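Local coordinates for protein possible hydrolase (Mycobacterium tuberculosis, PDB 6WYN) that hydrolyses carboxylic esters, preferring short, straight-chain alkyl esters, and is likely to serve ester or lipid metabolism, although its physiological substrate is unknown, at residues L185-E190 / F283-D288; G153-G158 / V178-S183. All blocks are in the same frame, centred on the assembly; numbering follows the deposited sequence.

Contact 1: residues L185-E190 / F283-D288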
ATOM      1  N   LEU A 185       5.620  -8.601  -9.581  1.00 16.60           N
ATOM      2  CA  LEU A 185       6.214  -8.695  -8.222  1.00 17.18           C
ATOM      3  C   LEU A 185       7.118  -9.939  -8.149  1.00 15.47           C
ATOM      4  O   LEU A 185       8.135  -9.859  -7.508  1.00 15.06           O
ATOM      5  CB  LEU A 185       5.114  -8.733  -7.147  1.00 19.11           C
ATOM      6  CG  LEU A 185       5.623  -8.515  -5.714  1.00 21.63           C
ATOM      7  CD1 LEU A 185       6.621  -7.389  -5.624  1.00 25.45           C
ATOM      8  CD2 LEU A 185       4.467  -8.211  -4.762  1.00 24.78           C
ATOM      9  N   GLN A 186       6.757 -11.047  -8.773  1.00 17.27           N
ATOM     10  CA  GLN A 186       7.647 -12.246  -8.840  1.00 20.12           C
ATOM     11  C   GLN A 186       9.019 -11.828  -9.388  1.00 19.69           C
ATOM     12  O   GLN A 186      10.048 -12.179  -8.802  1.00 18.06           O
ATOM     13  CB  GLN A 186       7.012 -13.328  -9.710  1.00 23.92           C
ATOM     14  CG  GLN A 186       7.745 -14.667  -9.668  1.00 30.80           C
ATOM     15  CD  GLN A 186       6.886 -15.754 -10.271  1.00 33.67           C
ATOM     16  OE1 GLN A 186       6.288 -15.600 -11.333  1.00 39.85           O
ATOM     17  NE2 GLN A 186       6.798 -16.868  -9.582  1.00 38.60           N
ATOM     18  N   ARG A 187       9.061 -11.077 -10.487  1.00 19.75           N
ATOM     19  CA  ARG A 187      10.365 -10.643 -11.074  1.00 21.36           C
ATOM     20  C   ARG A 187      11.107  -9.785 -10.027  1.00 21.83           C
ATOM     21  O   ARG A 187      12.339  -9.989  -9.823  1.00 22.53           O
ATOM     22  CB  ARG A 187      10.065  -9.975 -12.438  1.00 24.59           C
ATOM     23  CG  ARG A 187      11.176  -9.146 -13.082  1.00 28.59           C
ATOM     24  CD  ARG A 187      10.732  -8.310 -14.314  1.00 27.49           C
ATOM     25  NE  ARG A 187       9.702  -9.043 -15.017  1.00 27.24           N
ATOM     26  CZ  ARG A 187       8.438  -8.657 -15.216  1.00 23.84           C
ATOM     27  NH1 ARG A 187       8.006  -7.448 -14.890  1.00 24.79           N
ATOM     28  NH2 ARG A 187       7.615  -9.499 -15.806  1.00 24.59           N
ATOM     29  N   HIS A 188      10.448  -8.842  -9.346  1.00 20.86           N
ATOM     30  CA  HIS A 188      11.113  -8.019  -8.284  1.00 22.84           C
ATOM     31  C   HIS A 188      11.657  -8.888  -7.131  1.00 23.03           C
ATOM     32  O   HIS A 188      12.782  -8.638  -6.664  1.00 24.58           O
ATOM     33  CB  HIS A 188      10.158  -6.957  -7.729  1.00 25.21           C
ATOM     34  CG  HIS A 188      10.756  -6.066  -6.690  1.00 26.38           C
ATOM     35  ND1 HIS A 188      11.611  -5.021  -7.010  1.00 32.22           N
ATOM     36  CD2 HIS A 188      10.618  -6.042  -5.349  1.00 29.88           C
ATOM     37  CE1 HIS A 188      11.990  -4.397  -5.909  1.00 32.16           C
ATOM     38  NE2 HIS A 188      11.391  -5.001  -4.874  1.00 33.82           N
ATOM     39  N   ALA A 189      10.871  -9.862  -6.675  1.00 23.51           N
ATOM     40  CA  ALA A 189      11.253 -10.790  -5.589  1.00 26.43           C
ATOM     41  C   ALA A 189      12.520 -11.552  -6.021  1.00 29.86           C
ATOM     42  O   ALA A 189      13.491 -11.591  -5.220  1.00 27.03           O
ATOM     43  CB  ALA A 189      10.104 -11.708  -5.248  1.00 24.28           C
ATOM     44  N   GLU A 190      12.573 -12.017  -7.279  1.00 31.49           N
ATOM     45  CA  GLU A 190      13.747 -12.787  -7.781  1.00 34.13           C
ATOM     46  C   GLU A 190      14.992 -11.881  -7.842  1.00 35.42           C
ATOM     47  O   GLU A 190      16.034 -12.326  -7.418  1.00 33.89           O
ATOM     48  CB  GLU A 190      13.376 -13.530  -9.061  1.00 36.50           C
ATOM     49  CG  GLU A 190      12.406 -14.673  -8.799  1.00 37.63           C
ATOM     50  CD  GLU A 190      11.786 -15.322 -10.034  1.00 46.37           C
ATOM     51  OE1 GLU A 190      12.053 -14.857 -11.174  1.00 51.01           O
ATOM     52  OE2 GLU A 190      11.018 -16.293  -9.856  1.00 45.84           O
ATOM     53  N   PHE A 283       8.246  -1.238 -13.698  1.00 16.05           N
ATOM     54  CA  PHE A 283       7.903  -2.391 -12.844  1.00 14.95           C
ATOM     55  C   PHE A 283       6.994  -3.359 -13.588  1.00 14.91           C
ATOM     56  O   PHE A 283       7.200  -4.591 -13.546  1.00 15.47           O
ATOM     57  CB  PHE A 283       7.283  -1.875 -11.551  1.00 15.24           C
ATOM     58  CG  PHE A 283       7.283  -2.885 -10.442  1.00 16.12           C
ATOM     59  CD1 PHE A 283       6.221  -3.749 -10.284  1.00 16.31           C
ATOM     60  CD2 PHE A 283       8.333  -2.929  -9.539  1.00 18.21           C
ATOM     61  CE1 PHE A 283       6.200  -4.666  -9.244  1.00 16.77           C
ATOM     62  CE2 PHE A 283       8.322  -3.852  -8.496  1.00 20.32           C
ATOM     63  CZ  PHE A 283       7.241  -4.703  -8.348  1.00 18.94           C
ATOM     64  N   VAL A 284       5.966  -2.819 -14.224  1.00 14.98           N
ATOM     65  CA  VAL A 284       4.974  -3.584 -14.999  1.00 14.82           C
ATOM     66  C   VAL A 284       5.257  -3.346 -16.492  1.00 16.78           C
ATOM     67  O   VAL A 284       5.249  -2.187 -16.900  1.00 14.61           O
ATOM     68  CB  VAL A 284       3.548  -3.166 -14.630  1.00 15.45           C
ATOM     69  CG1 VAL A 284       2.509  -3.940 -15.456  1.00 15.27           C
ATOM     70  CG2 VAL A 284       3.332  -3.317 -13.111  1.00 16.44           C
ATOM     71  N   THR A 285       5.454  -4.428 -17.251  1.00 15.77           N
ATOM     72  CA  THR A 285       5.689  -4.394 -18.712  1.00 15.25           C
ATOM     73  C   THR A 285       4.374  -4.468 -19.475  1.00 14.19           C
ATOM     74  O   THR A 285       3.327  -4.911 -18.922  1.00 12.66           O
ATOM     75  CB  THR A 285       6.574  -5.564 -19.148  1.00 14.73           C
ATOM     76  OG1 THR A 285       5.836  -6.771 -18.963  1.00 17.41           O
ATOM     77  CG2 THR A 285       7.865  -5.563 -18.386  1.00 17.05           C
ATOM     78  N   ASP A 286       4.423  -4.138 -20.761  1.00 14.81           N
ATOM     79  CA  ASP A 286       3.250  -4.324 -21.664  1.00 15.99           C
ATOM     80  C   ASP A 286       2.832  -5.791 -21.684  1.00 15.50           C
ATOM     81  O   ASP A 286       1.632  -6.068 -21.684  1.00 14.76           O
ATOM     82  CB  ASP A 286       3.555  -3.834 -23.089  1.00 17.86           C
ATOM     83  CG  ASP A 286       3.687  -2.310 -23.175  1.00 20.41           C
ATOM     84  OD1 ASP A 286       3.230  -1.597 -22.249  1.00 18.34           O
ATOM     85  OD2 ASP A 286       4.283  -1.840 -24.135  1.00 24.46           O
ATOM     86  N   GLN A 287       3.786  -6.715 -21.731  1.00 15.43           N
ATOM     87  CA  GLN A 287       3.461  -8.155 -21.686  1.00 17.42           C
ATOM     88  C   GLN A 287       2.780  -8.508 -20.341  1.00 14.49           C
ATOM     89  O   GLN A 287       1.798  -9.297 -20.333  1.00 13.24           O
ATOM     90  CB  GLN A 287       4.766  -8.947 -21.898  1.00 21.88           C
ATOM     91  CG  GLN A 287       4.548 -10.227 -22.682  1.00 34.01           C
ATOM     92  CD  GLN A 287       4.294 -10.045 -24.175  1.00 37.56           C
ATOM     93  OE1 GLN A 287       5.227  -9.860 -24.957  1.00 43.98           O
ATOM     94  NE2 GLN A 287       3.044 -10.231 -24.593  1.00 30.50           N
ATOM     95  N   ASP A 288       3.267  -7.959 -19.231  1.00 14.65           N
ATOM     96  CA  ASP A 288       2.580  -8.131 -17.917  1.00 15.37           C
ATOM     97  C   ASP A 288       1.104  -7.734 -18.041  1.00 14.96           C
ATOM     98  O   ASP A 288       0.228  -8.469 -17.592  1.00 13.79           O
ATOM     99  CB  ASP A 288       3.279  -7.326 -16.827  1.00 16.25           C
ATOM    100  CG  ASP A 288       4.641  -7.855 -16.402  1.00 18.88           C
ATOM    101  OD1 ASP A 288       4.948  -9.080 -16.678  1.00 20.43           O
ATOM    102  OD2 ASP A 288       5.428  -7.042 -15.840  1.00 20.38           O
TER
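Phe283 meets helix 182-200 with the far end of its ring. CE2 and CZ lie against His188 CB, the CE2 to CB distance being 3.7 Å, while Leu185 CD1 comes up to CZ at the ring edge, in the plane of the ring and 3.9 Å away. The imidazole of His188 also comes near CE2, its plane inclined by 43° to the phenyl plane, an oblique pairing that is neither a stack nor edge-to-face. With CG anti to the backbone N (chi1 -162°), Phe283 carries its ring toward the helix and also stacks on the active-site residue His310. This places the apolar part of the contact beside the catalytic centre of the alpha/beta hydrolase fold, and His188 is itself a determinant of substrate selectivity.

Arg187 reaches across to Asp288. The guanidinium grips the carboxylate end-on: NH1 bonds to OD2 of Asp288 at 2.8 Å, and NH2 of Arg187 to OD1 of Asp288, also at 2.8 Å. Both oxygens use their syn lone pairs, and the two flat groups are only 8° from coplanar, making a bidentate salt bridge. The carboxylate has a second task, since OD2 of Asp288 takes the N-H of Thr285 from above its plane at 3.0 Å. In return Asp288 N donates to Thr285 OG1, at 2.8 Å, completing a capping box at the start of helix 286-295. The capping bonds therefore help to hold in place the carboxylate that receives Arg187.

Contact 2: residues G153-G158 / V178-S183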
ATOM      1  N   GLY A 153      -5.117  -1.629  -4.037  1.00 11.25           N
ATOM      2  CA  GLY A 153      -3.878  -2.172  -3.492  1.00 10.51           C
ATOM      3  C   GLY A 153      -2.701  -1.797  -4.337  1.00 10.90           C
ATOM      4  O   GLY A 153      -2.731  -2.059  -5.578  1.00 10.29           O
ATOM      5  N   MET A 154      -1.642  -1.328  -3.707  1.00 11.84           N
ATOM      6  CA  MET A 154      -0.384  -1.037  -4.439  1.00 13.80           C
ATOM      7  C   MET A 154       0.649  -2.159  -4.201  1.00 15.30           C
ATOM      8  O   MET A 154       0.885  -2.566  -3.035  1.00 11.98           O
ATOM      9  CB  MET A 154       0.180   0.308  -3.986  1.00 14.28           C
ATOM     10  CG  MET A 154       1.395   0.710  -4.755  1.00 16.08           C
ATOM     11  SD  MET A 154       2.801   0.598  -3.650  1.00 18.45           S
ATOM     12  CE  MET A 154       4.163   1.036  -4.728  1.00 19.85           C
ATOM     13  N   SER A 155       1.314  -2.614  -5.259  1.00 15.44           N
ATOM     14  CA  SER A 155       2.415  -3.634  -5.164  1.00 17.05           C
ATOM     15  C   SER A 155       2.023  -4.834  -4.241  1.00 15.18           C
ATOM     16  O   SER A 155       1.076  -5.532  -4.559  1.00 16.28           O
ATOM     17  CB  SER A 155       3.718  -2.985  -4.807  1.00 17.52           C
ATOM     18  OG  SER A 155       4.798  -3.789  -5.299  1.00 21.63           O
ATOM     19  N   LEU A 156       2.728  -5.139  -3.163  1.00 15.03           N
ATOM     20  CA  LEU A 156       2.336  -6.253  -2.250  1.00 15.68           C
ATOM     21  C   LEU A 156       0.852  -6.163  -1.857  1.00 13.70           C
ATOM     22  O   LEU A 156       0.160  -7.179  -1.834  1.00 13.97           O
ATOM     23  CB  LEU A 156       3.224  -6.150  -1.014  1.00 17.38           C
ATOM     24  CG  LEU A 156       3.030  -7.217   0.062  1.00 18.79           C
ATOM     25  CD1 LEU A 156       3.213  -8.640  -0.503  1.00 19.57           C
ATOM     26  CD2 LEU A 156       4.030  -6.966   1.184  1.00 18.53           C
ATOM     27  N   GLY A 157       0.375  -4.954  -1.569  1.00 11.53           N
ATOM     28  CA  GLY A 157      -1.037  -4.685  -1.298  1.00 12.18           C
ATOM     29  C   GLY A 157      -1.964  -5.110  -2.397  1.00 12.34           C
ATOM     30  O   GLY A 157      -3.059  -5.597  -2.077  1.00 13.03           O
ATOM     31  N   GLY A 158      -1.613  -4.856  -3.669  1.00 13.58           N
ATOM     32  CA  GLY A 158      -2.449  -5.272  -4.812  1.00 12.45           C
ATOM     33  C   GLY A 158      -2.580  -6.795  -4.925  1.00 12.49           C
ATOM     34  O   GLY A 158      -3.704  -7.282  -5.221  1.00 13.45           O
ATOM     35  N   VAL A 178      -2.418  -1.040  -8.128  1.00 11.44           N
ATOM     36  CA  VAL A 178      -1.483   0.073  -8.441  1.00 11.98           C
ATOM     37  C   VAL A 178      -0.107  -0.502  -8.731  1.00 12.09           C
ATOM     38  O   VAL A 178       0.574  -0.974  -7.802  1.00 12.00           O
ATOM     39  CB  VAL A 178      -1.509   1.151  -7.358  1.00 12.07           C
ATOM     40  CG1 VAL A 178      -0.586   2.309  -7.652  1.00 12.59           C
ATOM     41  CG2 VAL A 178      -2.924   1.653  -7.177  1.00 12.52           C
ATOM     42  N   ASP A 179       0.303  -0.364 -10.012  1.00 11.66           N
ATOM     43  CA  ASP A 179       1.629  -0.707 -10.559  1.00 11.28           C
ATOM     44  C   ASP A 179       2.082  -2.108 -10.139  1.00 10.33           C
ATOM     45  O   ASP A 179       3.248  -2.264  -9.814  1.00 10.94           O
ATOM     46  CB  ASP A 179       2.652   0.367 -10.182  1.00 12.44           C
ATOM     47  CG  ASP A 179       3.744   0.555 -11.236  1.00 14.35           C
ATOM     48  OD1 ASP A 179       3.385   0.750 -12.396  1.00 13.78           O
ATOM     49  OD2 ASP A 179       4.965   0.468 -10.889  1.00 15.55           O
ATOM     50  N   VAL A 180       1.238  -3.111 -10.266  1.00 10.71           N
ATOM     51  CA  VAL A 180       1.661  -4.505 -10.011  1.00 11.61           C
ATOM     52  C   VAL A 180       0.789  -5.508 -10.768  1.00 12.21           C
ATOM     53  O   VAL A 180      -0.393  -5.264 -10.975  1.00 11.32           O
ATOM     54  CB  VAL A 180       1.632  -4.776  -8.490  1.00 11.39           C
ATOM     55  CG1 VAL A 180       0.194  -4.885  -8.001  1.00 11.05           C
ATOM     56  CG2 VAL A 180       2.450  -6.010  -8.129  1.00 12.13           C
ATOM     57  N   THR A 181       1.384  -6.658 -11.081  1.00 12.29           N
ATOM     58  CA  THR A 181       0.681  -7.920 -11.440  1.00 13.90           C
ATOM     59  C   THR A 181       1.417  -9.050 -10.705  1.00 12.86           C
ATOM     60  O   THR A 181       2.537  -8.856 -10.247  1.00 12.88           O
ATOM     61  CB  THR A 181       0.676  -8.166 -12.960  1.00 14.96           C
ATOM     62  OG1 THR A 181       1.980  -8.661 -13.286  1.00 15.02           O
ATOM     63  CG2 THR A 181       0.387  -6.926 -13.787  1.00 15.30           C
ATOM     64  N   PRO A 182       0.869 -10.278 -10.625  1.00 13.50           N
ATOM     65  CA  PRO A 182       1.615 -11.387 -10.022  1.00 13.99           C
ATOM     66  C   PRO A 182       3.005 -11.543 -10.639  1.00 15.18           C
ATOM     67  O   PRO A 182       3.997 -11.584  -9.910  1.00 15.54           O
ATOM     68  CB  PRO A 182       0.721 -12.568 -10.316  1.00 13.16           C
ATOM     69  CG  PRO A 182      -0.647 -11.948 -10.269  1.00 13.73           C
ATOM     70  CD  PRO A 182      -0.485 -10.665 -11.059  1.00 13.93           C
ATOM     71  N   SER A 183       3.087 -11.537 -11.979  1.00 15.28           N
ATOM     72  CA  SER A 183       4.384 -11.708 -12.690  1.00 16.61           C
ATOM     73  C   SER A 183       5.359 -10.591 -12.309  1.00 15.98           C
ATOM     74  O   SER A 183       6.560 -10.861 -12.125  1.00 16.29           O
ATOM     75  CB  SER A 183       4.177 -11.804 -14.185  1.00 15.93           C
ATOM     76  OG  SER A 183       3.288 -12.872 -14.482  1.00 16.18           O
TER
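Val180 presses its branched side chain against the backbone of Ser155, the inferred nucleophile. Starting at the base, Val180 CB sits 3.6 Å from Ser155 CA, with the backbone N of Ser155 a little farther off. From there the two methyls part. CG1, placed between the backbone N and the carbonyl carbon of its own residue (chi1 73°), reaches the Ser155 backbone, 3.6 Å from Ser155 O, and also approaches Gly158 CA at 4.2 Å. CG2 lies 3.8 Å from Ser155 CA and is the methyl nearer the hydroxyl, 4.3 Å from Ser155 OG. Val180 thus packs against the turn from strand to helix, while Ser155 OG is hydrogen-bonded to His310.

Just before this, the chains run side by side as parallel strands. Val178 N donates to Gly153 O at 2.8 Å, and Ser155 N returns a bond to Val178 O at 3.1 Å. The two bonds straddle Met154, whose side chain lies on the same face of the sheet as that of Val178; the two cross at about a right angle, with Met154 CG 3.9 Å from Val178 CG1.

Ser155 itself adopts a strained backbone conformation with positive phi (phi 46°, psi -121°), as is usual for the nucleophile of this fold, between strand 150-154 and helix 156-167. Asp179 follows Val178 directly, and its OD2 is hydrogen-bonded to His310 ND1. The acid thus sits after strand 174-178, beside the nucleophile's strand, instead of the more usual place one strand further on. The tight Gly-X-Ser-X-Gly turn is the nucleophile elbow of alpha/beta hydrolases, and Ser155, His310 and Asp179 form their probable Ser-His-Asp catalytic triad.

How the contacts relate
The centres of the two contacts are about 10 Å apart, and the chain from Val178 to Glu190 joins them: contact 2 uses the end of strand 174-178 and the start of helix 182-200, and contact 1 the next turns of that helix. They also touch directly. Phe283 CD1 lies 3.4 Å from Asp179 O, and Val284 CG2 lies 3.4 Å from Asp179 C, so segment 283-288 packs on the backbone of the probable triad aspartate. Farther along, Asp288 OD1 comes within 3.8 Å of Ser183 CB. His310, the probable triad histidine, is the neighbour that both contacts share.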